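Local coordinates for leucine-rich repeat protein (PDB 4ECN) that is of unknown function but, as an extracellular leucine-rich repeat protein, probably serves in binding other proteins, at residues Gly89-Asp94 against Ala208-Ala213; Thr598-Asp603 against Leu624-Asn629; Leu433-Thr438 against Ala456-Thr461. One frame throughout, in Å; residues are numbered along the deposited sequence.

Contact 1 of 3, residues Gly89-Asp94 against Ala208-Ala213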
loop_
_atom_site.group_PDB
_atom_site.type_symbol
_atom_site.label_atom_id
_atom_site.label_comp_id
_atom_site.label_asym_id
_atom_site.label_seq_id
_atom_site.Cartn_x
_atom_site.Cartn_y
_atom_site.Cartn_z
ATOM N N GLY A 89 -38.301 18.913 -20.971
ATOM C CA GLY A 89 -38.001 20.237 -21.493
ATOM C C GLY A 89 -39.267 21.036 -21.672
ATOM O O GLY A 89 -40.361 20.547 -21.371
ATOM N N TYR A 90 -39.128 22.273 -22.157
ATOM C CA TYR A 90 -40.266 23.157 -22.358
ATOM C C TYR A 90 -40.031 24.124 -23.514
ATOM O O TYR A 90 -38.889 24.439 -23.850
ATOM C CB TYR A 90 -40.584 23.950 -21.069
ATOM C CG TYR A 90 -39.484 24.880 -20.591
ATOM C CD1 TYR A 90 -39.401 26.195 -21.052
ATOM C CD2 TYR A 90 -38.573 24.471 -19.620
ATOM C CE1 TYR A 90 -38.398 27.055 -20.602
ATOM C CE2 TYR A 90 -37.562 25.320 -19.173
ATOM C CZ TYR A 90 -37.485 26.614 -19.657
ATOM O OH TYR A 90 -36.499 27.449 -19.198
ATOM N N TYR A 91 -41.132 24.615 -24.100
ATOM C CA TYR A 91 -41.097 25.588 -25.186
ATOM C C TYR A 91 -41.873 26.817 -24.766
ATOM O O TYR A 91 -42.935 26.677 -24.165
ATOM C CB TYR A 91 -41.663 25.021 -26.525
ATOM C CG TYR A 91 -41.214 23.627 -26.935
ATOM C CD1 TYR A 91 -41.919 22.496 -26.524
ATOM C CD2 TYR A 91 -40.156 23.445 -27.823
ATOM C CE1 TYR A 91 -41.533 21.212 -26.920
ATOM C CE2 TYR A 91 -39.766 22.165 -28.236
ATOM C CZ TYR A 91 -40.463 21.051 -27.786
ATOM O OH TYR A 91 -40.095 19.777 -28.157
ATOM N N LEU A 92 -41.358 28.011 -25.068
ATOM C CA LEU A 92 -42.062 29.265 -24.807
ATOM C C LEU A 92 -42.620 29.776 -26.152
ATOM O O LEU A 92 -42.026 29.495 -27.194
ATOM C CB LEU A 92 -41.158 30.292 -24.099
ATOM C CG LEU A 92 -40.739 29.909 -22.679
ATOM C CD1 LEU A 92 -39.597 30.734 -22.204
ATOM C CD2 LEU A 92 -41.885 30.018 -21.706
ATOM N N TYR A 93 -43.789 30.444 -26.146
ATOM C CA TYR A 93 -44.447 30.905 -27.376
ATOM C C TYR A 93 -44.916 32.368 -27.275
ATOM O O TYR A 93 -45.514 32.739 -26.267
ATOM C CB TYR A 93 -45.663 30.008 -27.687
ATOM C CG TYR A 93 -45.343 28.543 -27.915
ATOM C CD1 TYR A 93 -45.345 27.633 -26.858
ATOM C CD2 TYR A 93 -45.109 28.052 -29.196
ATOM C CE1 TYR A 93 -45.083 26.278 -27.067
ATOM C CE2 TYR A 93 -44.850 26.700 -29.419
ATOM C CZ TYR A 93 -44.832 25.816 -28.352
ATOM O OH TYR A 93 -44.584 24.484 -28.590
ATOM N N ASP A 94 -44.700 33.179 -28.341
ATOM C CA ASP A 94 -45.109 34.598 -28.405
ATOM C C ASP A 94 -46.629 34.741 -28.730
ATOM O O ASP A 94 -47.373 33.752 -28.684
ATOM C CB ASP A 94 -44.265 35.361 -29.462
ATOM C CG ASP A 94 -44.591 35.056 -30.921
ATOM O OD1 ASP A 94 -44.888 33.877 -31.236
ATOM O OD2 ASP A 94 -44.544 35.994 -31.745
ATOM N N ALA A 208 -38.735 14.196 -29.040
ATOM C CA ALA A 208 -37.546 15.023 -29.250
ATOM C C ALA A 208 -36.761 15.190 -27.966
ATOM O O ALA A 208 -37.340 15.122 -26.878
ATOM C CB ALA A 208 -37.937 16.384 -29.787
ATOM N N VAL A 209 -35.439 15.410 -28.085
ATOM C CA VAL A 209 -34.571 15.629 -26.935
ATOM C C VAL A 209 -34.007 17.031 -27.059
ATOM O O VAL A 209 -34.063 17.587 -28.139
ATOM C CB VAL A 209 -33.474 14.543 -26.783
ATOM C CG1 VAL A 209 -34.094 13.157 -26.698
ATOM C CG2 VAL A 209 -32.435 14.603 -27.901
ATOM N N TRP A 210 -33.523 17.621 -25.959
ATOM C CA TRP A 210 -32.953 18.971 -25.959
ATOM C C TRP A 210 -31.447 18.904 -25.889
ATOM O O TRP A 210 -30.900 18.537 -24.843
ATOM C CB TRP A 210 -33.489 19.834 -24.792
ATOM C CG TRP A 210 -34.862 20.392 -24.999
ATOM C CD1 TRP A 210 -35.183 21.658 -25.392
ATOM C CD2 TRP A 210 -36.101 19.699 -24.817
ATOM N NE1 TRP A 210 -36.550 21.785 -25.504
ATOM C CE2 TRP A 210 -37.138 20.598 -25.156
ATOM C CE3 TRP A 210 -36.439 18.392 -24.419
ATOM C CZ2 TRP A 210 -38.489 20.236 -25.097
ATOM C CZ3 TRP A 210 -37.779 18.029 -24.377
ATOM C CH2 TRP A 210 -38.787 18.946 -24.708
ATOM N N LEU A 211 -30.774 19.273 -26.996
ATOM C CA LEU A 211 -29.312 19.329 -27.080
ATOM C C LEU A 211 -28.815 20.758 -27.254
ATOM O O LEU A 211 -29.448 21.516 -27.983
ATOM C CB LEU A 211 -28.781 18.483 -28.252
ATOM C CG LEU A 211 -28.892 16.973 -28.189
ATOM C CD1 LEU A 211 -28.388 16.377 -29.469
ATOM C CD2 LEU A 211 -28.102 16.391 -27.023
ATOM N N PRO A 212 -27.659 21.161 -26.687
ATOM C CA PRO A 212 -27.154 22.521 -26.998
ATOM C C PRO A 212 -26.846 22.651 -28.504
ATOM O O PRO A 212 -26.489 21.654 -29.145
ATOM C CB PRO A 212 -25.880 22.647 -26.142
ATOM C CG PRO A 212 -25.909 21.504 -25.178
ATOM C CD PRO A 212 -26.741 20.421 -25.792
ATOM N N ALA A 213 -27.021 23.849 -29.086
ATOM C CA ALA A 213 -26.718 24.049 -30.503
ATOM C C ALA A 213 -25.250 23.732 -30.774
ATOM O O ALA A 213 -24.364 24.118 -30.007
ATOM C CB ALA A 213 -27.049 25.467 -30.928
#
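Trp210 lies against Gly89 and Tyr91 at the junction of two DUF4458 beta domains, both assigned to the transthyretin clan. Strand 83-93 belongs to the sheet of the first domain, and strand 202-212 to the sheet of the second. They do not pair. Their short segments cross at 81°, with axes 8.3 Å apart at closest approach. No hydrogen bond links the two segments, and the contact rests on rings and backbone. The six-membered ring of Trp210 lies with one face on the main chain of the first domain. Gly89 CA stands 3.4 Å from the centroid of that ring, almost on the ring normal, which is a CH-pi contact. Glycine has no side chain to come between. Tyr90 N lies 3.6 Å from Trp210 CZ2, near the rim of the ring. The indole reaches this place because Trp210 CG is anti to its own carbonyl carbon (chi1 -78°), which carries the ring out over strand 83-93. Tyr91 meets the same ring from another direction. Its ring and the six-membered ring of Trp210 are oblique, with planes at 46° and centroids 5.2 Å apart. Around the indole, Val47 and Ala102 of the first domain and Thr132 of the second also touch Trp210. Replacing the tryptophan by an alanine would probably open a gap between the two sheets and leave Gly89 CA and the Tyr91 ring without their partner. Ala208 adds a looser contact, with its CB 4.3 Å from Tyr91 OH. The closest meeting of the two rings is Tyr91 CZ with Trp210 CZ2, at 3.4 Å, where CZ2 stands over one face of the tyrosine.

Contact 2 of 3, residues Thr598-Asp603 against Leu624-Asn629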
loop_
_atom_site.group_PDB
_atom_site.type_symbol
_atom_site.label_atom_id
_atom_site.label_comp_id
_atom_site.label_asym_id
_atom_site.label_seq_id
_atom_site.Cartn_x
_atom_site.Cartn_y
_atom_site.Cartn_z
ATOM N N THR A 598 15.531 -18.252 3.405
ATOM C CA THR A 598 16.337 -17.080 3.037
ATOM C C THR A 598 16.043 -15.988 4.036
ATOM O O THR A 598 16.928 -15.195 4.381
ATOM C CB THR A 598 16.071 -16.608 1.596
ATOM O OG1 THR A 598 16.128 -17.707 0.670
ATOM C CG2 THR A 598 17.026 -15.529 1.166
ATOM N N ASP A 599 14.788 -15.955 4.516
ATOM C CA ASP A 599 14.353 -14.946 5.461
ATOM C C ASP A 599 13.585 -15.564 6.586
ATOM O O ASP A 599 12.704 -16.392 6.371
ATOM C CB ASP A 599 13.498 -13.873 4.760
ATOM C CG ASP A 599 14.307 -12.832 4.000
ATOM O OD1 ASP A 599 14.910 -11.944 4.663
ATOM O OD2 ASP A 599 14.287 -12.861 2.738
ATOM N N LEU A 600 13.911 -15.139 7.800
ATOM C CA LEU A 600 13.237 -15.595 9.008
ATOM C C LEU A 600 13.188 -14.430 9.959
ATOM O O LEU A 600 14.230 -13.863 10.284
ATOM C CB LEU A 600 13.933 -16.831 9.613
ATOM C CG LEU A 600 13.400 -17.374 10.926
ATOM C CD1 LEU A 600 11.982 -17.905 10.785
ATOM C CD2 LEU A 600 14.346 -18.414 11.495
ATOM N N LYS A 601 11.965 -14.013 10.318
ATOM C CA LYS A 601 11.697 -12.895 11.217
ATOM C C LYS A 601 10.788 -13.378 12.344
ATOM O O LYS A 601 9.591 -13.581 12.137
ATOM C CB LYS A 601 11.075 -11.708 10.451
ATOM C CG LYS A 601 11.922 -11.091 9.326
ATOM C CD LYS A 601 13.167 -10.325 9.817
ATOM C CE LYS A 601 13.893 -9.740 8.631
ATOM N NZ LYS A 601 14.999 -8.843 9.043
ATOM N N LEU A 602 11.379 -13.640 13.524
ATOM C CA LEU A 602 10.627 -14.133 14.679
ATOM C C LEU A 602 10.571 -13.080 15.792
ATOM O O LEU A 602 10.124 -13.386 16.895
ATOM C CB LEU A 602 11.263 -15.439 15.204
ATOM C CG LEU A 602 11.189 -16.685 14.288
ATOM C CD1 LEU A 602 12.133 -17.755 14.758
ATOM C CD2 LEU A 602 9.773 -17.241 14.179
ATOM N N ASP A 603 10.945 -11.817 15.475
ATOM C CA ASP A 603 10.997 -10.706 16.429
ATOM C C ASP A 603 9.666 -10.433 17.119
ATOM O O ASP A 603 8.606 -10.708 16.567
ATOM C CB ASP A 603 11.444 -9.426 15.738
ATOM C CG ASP A 603 12.631 -9.612 14.824
ATOM O OD1 ASP A 603 12.421 -10.033 13.667
ATOM O OD2 ASP A 603 13.767 -9.314 15.257
ATOM N N LEU A 624 18.577 -12.049 9.698
ATOM C CA LEU A 624 17.597 -12.839 10.442
ATOM C C LEU A 624 17.203 -12.122 11.734
ATOM O O LEU A 624 18.057 -11.491 12.360
ATOM C CB LEU A 624 18.200 -14.199 10.750
ATOM C CG LEU A 624 18.740 -15.006 9.578
ATOM C CD1 LEU A 624 19.391 -16.249 10.081
ATOM C CD2 LEU A 624 17.638 -15.395 8.603
ATOM N N GLY A 625 15.931 -12.201 12.114
ATOM C CA GLY A 625 15.445 -11.521 13.308
ATOM C C GLY A 625 14.915 -12.441 14.379
ATOM O O GLY A 625 13.996 -13.235 14.126
ATOM N N PHE A 626 15.517 -12.348 15.583
ATOM C CA PHE A 626 15.116 -13.109 16.771
ATOM C C PHE A 626 15.033 -12.171 17.968
ATOM O O PHE A 626 15.024 -12.629 19.116
ATOM C CB PHE A 626 16.090 -14.267 17.070
ATOM C CG PHE A 626 16.536 -15.105 15.897
ATOM C CD1 PHE A 626 17.665 -14.756 15.161
ATOM C CD2 PHE A 626 15.843 -16.257 15.542
ATOM C CE1 PHE A 626 18.080 -15.531 14.091
ATOM C CE2 PHE A 626 16.261 -17.037 14.470
ATOM C CZ PHE A 626 17.374 -16.667 13.749
ATOM N N SER A 627 15.010 -10.855 17.711
ATOM C CA SER A 627 14.995 -9.856 18.760
ATOM C C SER A 627 13.673 -9.826 19.481
ATOM O O SER A 627 12.672 -10.300 18.954
ATOM C CB SER A 627 15.283 -8.473 18.189
ATOM O OG SER A 627 14.138 -7.980 17.516
ATOM N N HIS A 628 13.661 -9.200 20.664
ATOM C CA HIS A 628 12.492 -8.967 21.499
ATOM C C HIS A 628 11.751 -10.272 21.775
ATOM O O HIS A 628 10.584 -10.432 21.408
ATOM C CB HIS A 628 11.565 -7.918 20.881
ATOM C CG HIS A 628 12.171 -6.546 20.885
ATOM N ND1 HIS A 628 12.967 -6.097 19.832
ATOM C CD2 HIS A 628 12.105 -5.576 21.825
ATOM C CE1 HIS A 628 13.336 -4.866 20.159
ATOM N NE2 HIS A 628 12.834 -4.502 21.339
ATOM N N ASN A 629 12.454 -11.195 22.451
ATOM C CA ASN A 629 11.915 -12.474 22.907
ATOM C C ASN A 629 12.403 -12.727 24.338
ATOM O O ASN A 629 12.716 -11.767 25.049
ATOM C CB ASN A 629 12.275 -13.618 21.967
ATOM C CG ASN A 629 11.426 -13.659 20.752
ATOM O OD1 ASN A 629 10.348 -14.214 20.766
ATOM N ND2 ASN A 629 11.906 -13.104 19.668
#
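The Phe626 ring is met obliquely by Leu600 and Leu602 in the core of a leucine-rich repeat solenoid. Leu600 CD2 comes to 3.8 Å from Phe626 CE2, and the two side chains cross at about a right angle. Leu602 CD1 lies 4.1 Å from Phe626 CD2. Phe651, of the next turn, also meets the phenylalanine ring. The His628 ring is stacked with Tyr604 and with Tyr653. At its edge, in the ring plane, His628 ND1 donates to Ser627 OG. The two segments belong to successive copies of the LxxLxLxxN pattern. Leu600 and Leu602 fill the same places in one copy as Leu624 and Phe626 do in the next. The strands run side by side in one direction and share a single bridge, Lys601 with Gly625. Gly625 N donates to Leu600 O at 3.0 Å, and Leu602 N donates to Gly625 O at 2.7 Å. Lys601 leaves the backbone away from Gly625, but its chain bends back past Gly625, and NZ makes a salt bridge with Asp393 and a weak hydrogen bond to Gly623 O. Asn629 is the asparagine of its repeat. Its ND2 gives a weak bond to Leu602 O at 3.3 Å and another weak one to Phe626 O, while its OD1 accepts from Ile607 N. The side chain thus fastens its own turn to the preceding one. Asp603 CG is anti to the carbonyl carbon (chi1 -45°), which brings the carboxylate beside Gly625 and Ser627. There Asp603 OD2 has two donors from one residue. Ser627 N approaches at 3.2 Å from above the carboxylate plane, 49° out of it, while Ser627 OG lies 2.6 Å from Asp603 OD2, on its anti lone pair.

Contact 3 of 3, residues Leu433-Thr438 against Ala456-Thr461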
loop_
_atom_site.group_PDB
_atom_site.type_symbol
_atom_site.label_atom_id
_atom_site.label_comp_id
_atom_site.label_asym_id
_atom_site.label_seq_id
_atom_site.Cartn_x
_atom_site.Cartn_y
_atom_site.Cartn_z
ATOM N N LEU A 433 -9.415 0.765 8.526
ATOM C CA LEU A 433 -9.918 0.428 7.195
ATOM C C LEU A 433 -9.586 1.489 6.171
ATOM O O LEU A 433 -9.629 2.682 6.480
ATOM C CB LEU A 433 -11.443 0.229 7.244
ATOM C CG LEU A 433 -11.923 -0.781 8.274
ATOM C CD1 LEU A 433 -13.394 -0.715 8.443
ATOM C CD2 LEU A 433 -11.493 -2.186 7.914
ATOM N N THR A 434 -9.281 1.039 4.935
ATOM C CA THR A 434 -9.002 1.890 3.772
ATOM C C THR A 434 -10.220 1.905 2.836
ATOM O O THR A 434 -10.261 2.672 1.864
ATOM C CB THR A 434 -7.742 1.426 3.011
ATOM O OG1 THR A 434 -7.936 0.118 2.464
ATOM C CG2 THR A 434 -6.479 1.494 3.839
ATOM N N ASN A 435 -11.192 1.031 3.120
ATOM C CA ASN A 435 -12.397 0.838 2.316
ATOM C C ASN A 435 -13.509 0.168 3.144
ATOM O O ASN A 435 -13.203 -0.440 4.178
ATOM C CB ASN A 435 -12.045 -0.032 1.099
ATOM C CG ASN A 435 -11.595 -1.436 1.466
ATOM O OD1 ASN A 435 -12.394 -2.330 1.799
ATOM N ND2 ASN A 435 -10.302 -1.662 1.406
ATOM N N ARG A 436 -14.771 0.212 2.657
ATOM C CA ARG A 436 -15.897 -0.475 3.309
ATOM C C ARG A 436 -16.451 -1.590 2.355
ATOM O O ARG A 436 -17.665 -1.709 2.200
ATOM C CB ARG A 436 -17.031 0.500 3.767
ATOM C CG ARG A 436 -16.675 1.658 4.734
ATOM C CD ARG A 436 -16.105 1.176 6.062
ATOM N NE ARG A 436 -15.926 2.222 7.084
ATOM C CZ ARG A 436 -14.859 3.017 7.217
ATOM N NH1 ARG A 436 -13.871 2.981 6.322
ATOM N NH2 ARG A 436 -14.801 3.892 8.212
ATOM N N ILE A 437 -15.544 -2.404 1.734
ATOM C CA ILE A 437 -15.901 -3.535 0.855
ATOM C C ILE A 437 -16.360 -4.688 1.755
ATOM O O ILE A 437 -15.539 -5.280 2.450
ATOM C CB ILE A 437 -14.742 -3.957 -0.103
ATOM C CG1 ILE A 437 -14.303 -2.793 -1.031
ATOM C CG2 ILE A 437 -15.137 -5.195 -0.921
ATOM C CD1 ILE A 437 -13.072 -3.061 -1.927
ATOM N N THR A 438 -17.665 -4.990 1.757
ATOM C CA THR A 438 -18.270 -5.993 2.651
ATOM C C THR A 438 -18.557 -7.352 1.974
ATOM O O THR A 438 -18.933 -8.298 2.669
ATOM C CB THR A 438 -19.587 -5.457 3.259
ATOM O OG1 THR A 438 -20.403 -4.818 2.258
ATOM C CG2 THR A 438 -19.337 -4.494 4.421
ATOM N N ALA A 456 -7.083 -6.060 1.217
ATOM C CA ALA A 456 -6.528 -5.506 2.445
ATOM C C ALA A 456 -7.394 -4.393 2.979
ATOM O O ALA A 456 -8.102 -3.733 2.216
ATOM C CB ALA A 456 -5.107 -5.004 2.226
ATOM N N ASN A 457 -7.346 -4.219 4.311
ATOM C CA ASN A 457 -8.002 -3.185 5.113
ATOM C C ASN A 457 -9.480 -3.073 4.793
ATOM O O ASN A 457 -9.993 -1.961 4.616
ATOM C CB ASN A 457 -7.320 -1.857 4.881
ATOM C CG ASN A 457 -5.828 -1.953 4.791
ATOM O OD1 ASN A 457 -5.144 -2.264 5.767
ATOM N ND2 ASN A 457 -5.303 -1.710 3.602
ATOM N N SER A 458 -10.153 -4.250 4.723
ATOM C CA SER A 458 -11.582 -4.416 4.433
ATOM C C SER A 458 -12.349 -4.957 5.648
ATOM O O SER A 458 -11.795 -5.733 6.448
ATOM C CB SER A 458 -11.782 -5.351 3.245
ATOM O OG SER A 458 -11.407 -4.734 2.021
ATOM N N PRO A 459 -13.648 -4.595 5.791
ATOM C CA PRO A 459 -14.405 -5.075 6.955
ATOM C C PRO A 459 -15.187 -6.375 6.711
ATOM O O PRO A 459 -16.007 -6.712 7.551
ATOM C CB PRO A 459 -15.376 -3.925 7.206
ATOM C CG PRO A 459 -15.675 -3.388 5.838
ATOM C CD PRO A 459 -14.456 -3.655 4.980
ATOM N N PHE A 460 -14.968 -7.106 5.602
ATOM C CA PHE A 460 -15.755 -8.323 5.346
ATOM C C PHE A 460 -15.427 -9.464 6.323
ATOM O O PHE A 460 -14.361 -9.482 6.943
ATOM C CB PHE A 460 -15.589 -8.846 3.897
ATOM C CG PHE A 460 -14.201 -8.862 3.293
ATOM C CD1 PHE A 460 -13.146 -9.507 3.939
ATOM C CD2 PHE A 460 -13.965 -8.304 2.038
ATOM C CE1 PHE A 460 -11.866 -9.522 3.379
ATOM C CE2 PHE A 460 -12.687 -8.333 1.473
ATOM C CZ PHE A 460 -11.646 -8.948 2.145
ATOM N N THR A 461 -16.368 -10.410 6.435
ATOM C CA THR A 461 -16.277 -11.628 7.250
ATOM C C THR A 461 -15.768 -12.755 6.311
ATOM O O THR A 461 -15.877 -12.604 5.098
ATOM C CB THR A 461 -17.622 -11.917 7.950
ATOM O OG1 THR A 461 -18.661 -12.018 6.986
ATOM C CG2 THR A 461 -17.996 -10.833 8.953
#
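Pro459, Asn457 and Leu433 have the most surface buried here. The Pro459 ring packs against the bend of 433-438. Its CD lies 3.2 Å from Ile437 O. Its CG is 3.9 Å from Arg436 CA. Its CB is 4.0 Å from Leu433 CD1. Leu433 also places CD2 3.7 Å from Ser458 C, alongside the main chain. Asn457 O accepts a hydrogen bond from Thr434 N at 3.1 Å, on a lone pair in the carbonyl plane. The Asn457 side chain crosses that of Thr434, but its amide bonds mainly with Asn500, Thr356 and Glu359. Between these residues the buried Asn435 amide ties the two segments together. Its ND2 donates to Ala456 O, which lies in the amide plane. Its OD1 accepts on lone pairs from Ser458 OG, at 2.6 Å, and from Ile437 N. With CG between its backbone N and carbonyl carbon (chi1 64°), the amide lies over its own backbone, and OD1 reaches Ile437 N. This bond makes an Asx turn leading into strand 436-440. The segment 456-461 is the bend that leaves a strand of the leucine-rich repeat sheet, and Ser458 probably occupies the consensus asparagine position of its repeat.

From the N terminus, contact 1 comes first. It closes a loop of 113 residues and joins the sheet of the first DUF4458 domain to that of the second. Contact 3 follows in the leucine-rich repeat part, where it closes a short loop of 17 residues and ties strand 436-440 to the bend after strand 452-456. Contact 2 closes last, over 20 residues, and binds one repeat turn to the next. The three loops are in series, so none nests in or crosses another. The centres of contacts 1 and 3 lie about 47 Å apart. The centres of contacts 2 and 3 lie about 30 Å apart. Contacts 1 and 2 lie on opposite sides of the chain's centre.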